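Local coordinates for protein KLLA0C04147p (Kluyveromyces lactis, PDB 5H2D) that binds ergosterol through its oxysterol-binding-protein-related domain, the part described here, and probably transfers sterols between membranes, at residues P206-V211 and V220-D225; S250-K255 and G271-S276. One frame throughout, in Å; residues are numbered along the deposited sequence.

Overall arrangement
Both contacts belong to antiparallel beta hairpins of the oxysterol-binding domain, whose curved succession of strands wraps around ergosterol, and they illustrate how a lipid pocket draws on contacts beyond its own lining. Interaction 1 (206-211 with 220-225) is part of the pocket wall: Asn208, Val210 and Val220 face the sterol. Interaction 2 (250-255 with 271-276) follows later in the chain and is more distant from the ligand, its Trp273 side chain about 9 Å from ergosterol. The two centres are 12 Å apart, yet the contacts touch directly, since Trp273 CH2 packs 3.1 Å from Asn222 ND2 of interaction 1.

Interaction 1: P206-V211 and V220-D225; sequences PNNQVV and VDNYGD. With ERG (ergosterol), chain B.
Asn208 and Asn222 run alongside each other in the same direction, with their amide planes nearly perpendicular. Asn208 ND2 gives Asn222 OD1 a hydrogen bond of 2.8 Å in the plane of the acceptor carbonyl. Beside this pair lies ergosterol: Asn208 OD1 is 3.7 Å from sterol C9, and Val210 CG2 reaches the sterol methyl C21 at 3.7 Å. His182 NE2 bonds to Asn208 OD1 and Thr113 to Asn222 ND2, so both amides are gripped at each end.

The other face of the hairpin is polar and aromatic. The chain of Gln209, extended beyond CG, carries NE2 to the anti lone pair of Asp221 OD2 at 2.9 Å, the carboxylate oxygen lying in the amide plane. Asn207 CB makes a CH-pi contact over the Tyr223 ring, 3.7 Å from its centroid, while Asp179 takes the Tyr223 hydroxyl. Along the backbones, Gln209 and Asp221 exchange two hydrogen bonds; Tyr223 N bonds soundly to Asn207 O, whereas the return bond from Asn207 N to Tyr223 O is weak.

Strand 207-211 is flanked by strand 178-190 on its other edge, and strand 219-230 turns a corner at Gly224, beyond which it continues beside strand 236-241.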
# COMPACT_ATOMS: atom_id res chain seq x y z
N PRO A 206 -10.55 2.69 -0.01
CA PRO A 206 -11.77 2.34 0.73
C PRO A 206 -11.49 2.16 2.21
O PRO A 206 -10.35 2.05 2.66
CB PRO A 206 -12.20 1.02 0.07
CG PRO A 206 -10.88 0.40 -0.36
CD PRO A 206 -10.08 1.58 -0.86
N ASN A 207 -12.57 2.14 2.99
CA ASN A 207 -12.47 1.81 4.41
C ASN A 207 -12.26 0.31 4.62
O ASN A 207 -12.58 -0.51 3.76
CB ASN A 207 -13.74 2.24 5.14
CG ASN A 207 -14.12 3.65 4.82
OD1 ASN A 207 -13.29 4.55 4.88
ND2 ASN A 207 -15.39 3.85 4.45
N ASN A 208 -11.73 -0.04 5.79
CA ASN A 208 -11.69 -1.43 6.21
C ASN A 208 -12.31 -1.54 7.59
O ASN A 208 -12.37 -0.57 8.35
CB ASN A 208 -10.26 -2.01 6.26
CG ASN A 208 -9.24 -1.10 5.63
OD1 ASN A 208 -8.57 -0.34 6.33
ND2 ASN A 208 -9.11 -1.18 4.30
N GLN A 209 -12.77 -2.74 7.93
CA GLN A 209 -13.24 -2.95 9.29
C GLN A 209 -12.99 -4.40 9.67
O GLN A 209 -12.94 -5.28 8.81
CB GLN A 209 -14.73 -2.61 9.44
CG GLN A 209 -15.62 -3.43 8.53
CD GLN A 209 -17.09 -3.09 8.67
OE1 GLN A 209 -17.50 -2.41 9.61
NE2 GLN A 209 -17.89 -3.56 7.72
N VAL A 210 -12.83 -4.63 10.96
CA VAL A 210 -12.84 -5.99 11.50
C VAL A 210 -14.22 -6.22 12.08
O VAL A 210 -14.66 -5.47 12.97
CB VAL A 210 -11.75 -6.19 12.56
CG1 VAL A 210 -11.85 -7.59 13.15
CG2 VAL A 210 -10.36 -5.99 11.94
N VAL A 211 -14.94 -7.20 11.54
CA VAL A 211 -16.26 -7.59 12.04
C VAL A 211 -16.20 -9.04 12.50
O VAL A 211 -15.15 -9.68 12.45
CB VAL A 211 -17.35 -7.38 10.98
CG1 VAL A 211 -17.49 -5.90 10.65
CG2 VAL A 211 -17.05 -8.16 9.72
N VAL A 220 -11.71 -9.58 8.20
CA VAL A 220 -11.39 -8.29 7.59
C VAL A 220 -12.35 -8.03 6.44
O VAL A 220 -12.48 -8.85 5.52
CB VAL A 220 -9.93 -8.25 7.10
CG1 VAL A 220 -9.66 -6.89 6.50
CG2 VAL A 220 -8.96 -8.54 8.22
N ASP A 221 -13.00 -6.88 6.47
CA ASP A 221 -13.91 -6.45 5.41
C ASP A 221 -13.44 -5.10 4.89
O ASP A 221 -13.01 -4.24 5.65
CB ASP A 221 -15.35 -6.34 5.94
CG ASP A 221 -16.32 -5.83 4.89
OD1 ASP A 221 -16.19 -6.24 3.72
OD2 ASP A 221 -17.22 -5.04 5.26
N ASN A 222 -13.53 -4.93 3.58
CA ASN A 222 -13.25 -3.65 2.96
C ASN A 222 -14.55 -3.14 2.33
O ASN A 222 -15.29 -3.92 1.73
CB ASN A 222 -12.13 -3.79 1.93
CG ASN A 222 -10.85 -4.29 2.56
OD1 ASN A 222 -10.20 -3.56 3.30
ND2 ASN A 222 -10.51 -5.55 2.30
N TYR A 223 -14.84 -1.86 2.52
CA TYR A 223 -16.15 -1.36 2.13
C TYR A 223 -16.05 0.12 1.78
O TYR A 223 -15.12 0.81 2.18
CB TYR A 223 -17.17 -1.56 3.26
CG TYR A 223 -16.96 -0.64 4.45
CD1 TYR A 223 -16.07 -0.97 5.47
CD2 TYR A 223 -17.64 0.56 4.54
CE1 TYR A 223 -15.88 -0.12 6.55
CE2 TYR A 223 -17.46 1.42 5.61
CZ TYR A 223 -16.58 1.07 6.62
OH TYR A 223 -16.40 1.93 7.68
N GLY A 224 -17.05 0.59 1.04
CA GLY A 224 -17.18 1.99 0.72
C GLY A 224 -17.03 2.27 -0.76
O GLY A 224 -16.73 1.39 -1.57
N ASP A 225 -17.27 3.52 -1.11
CA ASP A 225 -17.18 3.97 -2.49
C ASP A 225 -15.84 4.66 -2.74
O ASP A 225 -15.32 5.37 -1.87
CB ASP A 225 -18.33 4.91 -2.84
CG ASP A 225 -19.68 4.23 -2.77
OD1 ASP A 225 -19.83 3.13 -3.35
OD2 ASP A 225 -20.59 4.78 -2.12
C1 ERG B . -5.36 -1.61 3.80
C2 ERG B . -4.64 -1.30 2.49
C3 ERG B . -3.99 0.06 2.64
C4 ERG B . -3.00 0.05 3.80
C5 ERG B . -3.59 -0.44 5.02
C6 ERG B . -3.13 0.06 6.23
C7 ERG B . -3.60 -0.40 7.47
C8 ERG B . -4.55 -1.43 7.54
C9 ERG B . -5.19 -1.82 6.33
C10 ERG B . -4.42 -1.59 5.01
C11 ERG B . -5.86 -3.26 6.39
C12 ERG B . -6.51 -3.57 7.74
C13 ERG B . -5.46 -3.34 8.84
C14 ERG B . -5.15 -1.83 8.80
C15 ERG B . -4.33 -1.64 10.06
C16 ERG B . -5.01 -2.58 11.09
C17 ERG B . -6.03 -3.41 10.27
C18 ERG B . -4.22 -4.24 8.69
C19 ERG B . -3.39 -2.76 4.88
C20 ERG B . -6.20 -4.80 10.92
C21 ERG B . -7.12 -5.75 10.15
C22 ERG B . -6.79 -4.54 12.30
C23 ERG B . -6.00 -4.84 13.53
C24 ERG B . -6.60 -4.54 14.90
C25 ERG B . -6.26 -5.70 15.85
C26 ERG B . -6.89 -6.98 15.29
C27 ERG B . -6.82 -5.49 17.27
C28 ERG B . -5.99 -3.24 15.38
O1 ERG B . -3.31 0.44 1.39

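Interaction 2: S250-K255 and G271-S276; sequences SAYEVK and GRWNES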
# COMPACT_ATOMS: atom_id res chain seq x y z
N SER A 250 -20.82 -13.09 4.25
CA SER A 250 -19.59 -13.43 3.55
C SER A 250 -19.67 -13.08 2.07
O SER A 250 -19.58 -13.96 1.21
CB SER A 250 -19.25 -14.91 3.72
OG SER A 250 -18.62 -15.15 4.98
N ALA A 251 -19.85 -11.80 1.79
CA ALA A 251 -19.83 -11.27 0.43
C ALA A 251 -18.61 -10.38 0.27
O ALA A 251 -18.44 -9.41 1.01
CB ALA A 251 -21.12 -10.49 0.13
N TYR A 252 -17.77 -10.71 -0.71
CA TYR A 252 -16.54 -9.98 -1.00
C TYR A 252 -16.70 -9.15 -2.27
O TYR A 252 -15.77 -8.99 -3.05
CB TYR A 252 -15.37 -10.96 -1.12
CG TYR A 252 -14.93 -11.52 0.21
CD1 TYR A 252 -15.71 -12.44 0.91
CD2 TYR A 252 -13.74 -11.10 0.79
CE1 TYR A 252 -15.30 -12.94 2.13
CE2 TYR A 252 -13.33 -11.59 2.00
CZ TYR A 252 -14.10 -12.51 2.67
OH TYR A 252 -13.66 -12.98 3.89
N GLU A 253 -17.89 -8.61 -2.48
CA GLU A 253 -18.25 -8.11 -3.80
C GLU A 253 -17.69 -6.72 -4.06
O GLU A 253 -17.67 -5.85 -3.18
CB GLU A 253 -19.77 -8.10 -3.95
CG GLU A 253 -20.37 -9.48 -3.77
CD GLU A 253 -21.88 -9.47 -3.83
OE1 GLU A 253 -22.44 -8.47 -4.31
OE2 GLU A 253 -22.49 -10.47 -3.38
N VAL A 254 -17.21 -6.52 -5.28
CA VAL A 254 -16.79 -5.21 -5.75
C VAL A 254 -17.29 -5.05 -7.18
O VAL A 254 -17.32 -6.02 -7.95
CB VAL A 254 -15.26 -5.03 -5.65
CG1 VAL A 254 -14.54 -6.04 -6.53
CG2 VAL A 254 -14.86 -3.59 -5.97
N LYS A 255 -17.73 -3.84 -7.52
CA LYS A 255 -18.19 -3.51 -8.86
C LYS A 255 -17.76 -2.09 -9.17
O LYS A 255 -17.60 -1.27 -8.27
CB LYS A 255 -19.72 -3.59 -9.03
CG LYS A 255 -20.44 -4.53 -8.09
CD LYS A 255 -21.95 -4.55 -8.41
CE LYS A 255 -22.56 -3.16 -8.36
NZ LYS A 255 -22.61 -2.61 -6.97
N GLY A 271 -16.43 -8.41 -9.45
CA GLY A 271 -15.94 -9.69 -9.00
C GLY A 271 -15.93 -9.72 -7.48
O GLY A 271 -16.67 -9.00 -6.83
N ARG A 272 -15.07 -10.57 -6.94
CA ARG A 272 -14.86 -10.65 -5.51
C ARG A 272 -13.42 -10.26 -5.23
O ARG A 272 -12.50 -10.83 -5.83
CB ARG A 272 -15.20 -12.06 -4.99
CG ARG A 272 -16.64 -12.48 -5.35
CD ARG A 272 -17.10 -13.69 -4.57
NE ARG A 272 -17.69 -13.31 -3.29
CZ ARG A 272 -17.76 -14.11 -2.23
NH1 ARG A 272 -17.27 -15.34 -2.29
NH2 ARG A 272 -18.32 -13.68 -1.11
N TRP A 273 -13.23 -9.26 -4.38
CA TRP A 273 -11.88 -8.72 -4.22
C TRP A 273 -10.94 -9.66 -3.50
O TRP A 273 -9.74 -9.35 -3.40
CB TRP A 273 -11.92 -7.34 -3.52
CG TRP A 273 -12.72 -7.23 -2.25
CD1 TRP A 273 -13.98 -6.71 -2.11
CD2 TRP A 273 -12.30 -7.62 -0.93
NE1 TRP A 273 -14.38 -6.76 -0.78
CE2 TRP A 273 -13.36 -7.33 -0.05
CE3 TRP A 273 -11.13 -8.21 -0.42
CZ2 TRP A 273 -13.30 -7.59 1.32
CZ3 TRP A 273 -11.07 -8.47 0.94
CH2 TRP A 273 -12.14 -8.16 1.79
N ASN A 274 -11.40 -10.81 -3.01
CA ASN A 274 -10.50 -11.84 -2.53
C ASN A 274 -10.23 -12.93 -3.57
O ASN A 274 -9.58 -13.92 -3.24
CB ASN A 274 -11.04 -12.47 -1.24
CG ASN A 274 -12.32 -13.24 -1.45
OD1 ASN A 274 -13.10 -12.92 -2.35
ND2 ASN A 274 -12.55 -14.24 -0.62
N GLU A 275 -10.68 -12.74 -4.82
CA GLU A 275 -10.59 -13.81 -5.80
C GLU A 275 -10.25 -13.33 -7.21
O GLU A 275 -9.18 -13.65 -7.73
CB GLU A 275 -11.90 -14.60 -5.83
CG GLU A 275 -11.84 -15.84 -6.72
CD GLU A 275 -13.10 -16.68 -6.62
OE1 GLU A 275 -14.10 -16.21 -6.02
OE2 GLU A 275 -13.10 -17.81 -7.16
N SER A 276 -11.14 -12.59 -7.86
CA SER A 276 -10.88 -12.22 -9.25
C SER A 276 -11.84 -11.12 -9.67
O SER A 276 -12.91 -10.95 -9.09
CB SER A 276 -11.02 -13.43 -10.19
OG SER A 276 -12.35 -13.91 -10.20
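Ser250 meets the second segment through its carbonyl: Arg272 NH2 lies 2.7 Å from Ser250 O, but the bond is bent and weak. The Arg272 chain, bent at chi3, brings its guanidinium alongside the backbone of 250-252, with the edge of the group turned to the peptide that joins Ser250 to Ala251 and Tyr252 CB over one of its faces.

Tyr252 contributes the largest share of the contact. Its ring stands almost perpendicular to the guanidinium plane and receives Arg272 NH2 at its edge, 3.5 Å from Tyr252 CD1. Over one face lies the amide of Asn274, stacked at 12° to the ring, with ND2 above the ring centre and Asn274 OD1 only 3.2 Å from Tyr252 CB. Asn274 CG sits between its own backbone N and carbonyl carbon (chi1 66°), which swings the amide over the ring. Trp273 closes in obliquely, the planes 55° apart; Tyr252 CD2 lies over the indole face, 3.5 Å from Trp273 CH2. The backbone secures this cluster, for Tyr252 O accepts a bond from Trp273 N at 2.9 Å.

With Glu253, paired with Arg272, regular strand geometry begins. Val254 and Gly271 then exchange two backbone hydrogen bonds, each 3.0 Å long, while Val254 CB rests at the edge of the indole, 4.1 Å from Trp273 CD1. In the second segment, a classic beta bulge sets two residues, Glu275 and Ser276, opposite Arg272, whose O accepts from both of their backbone nitrogens as the chain reverses.

Strand 253-259 runs on between strands 236-241 and 265-272. Trp273 turns inward to Val107 of helix 95-108 and to Phe241 of strand 236-241, and also packs on Asp221 and Asn222 of strand 219-230, joining the hairpin to the neighbouring strands and helix.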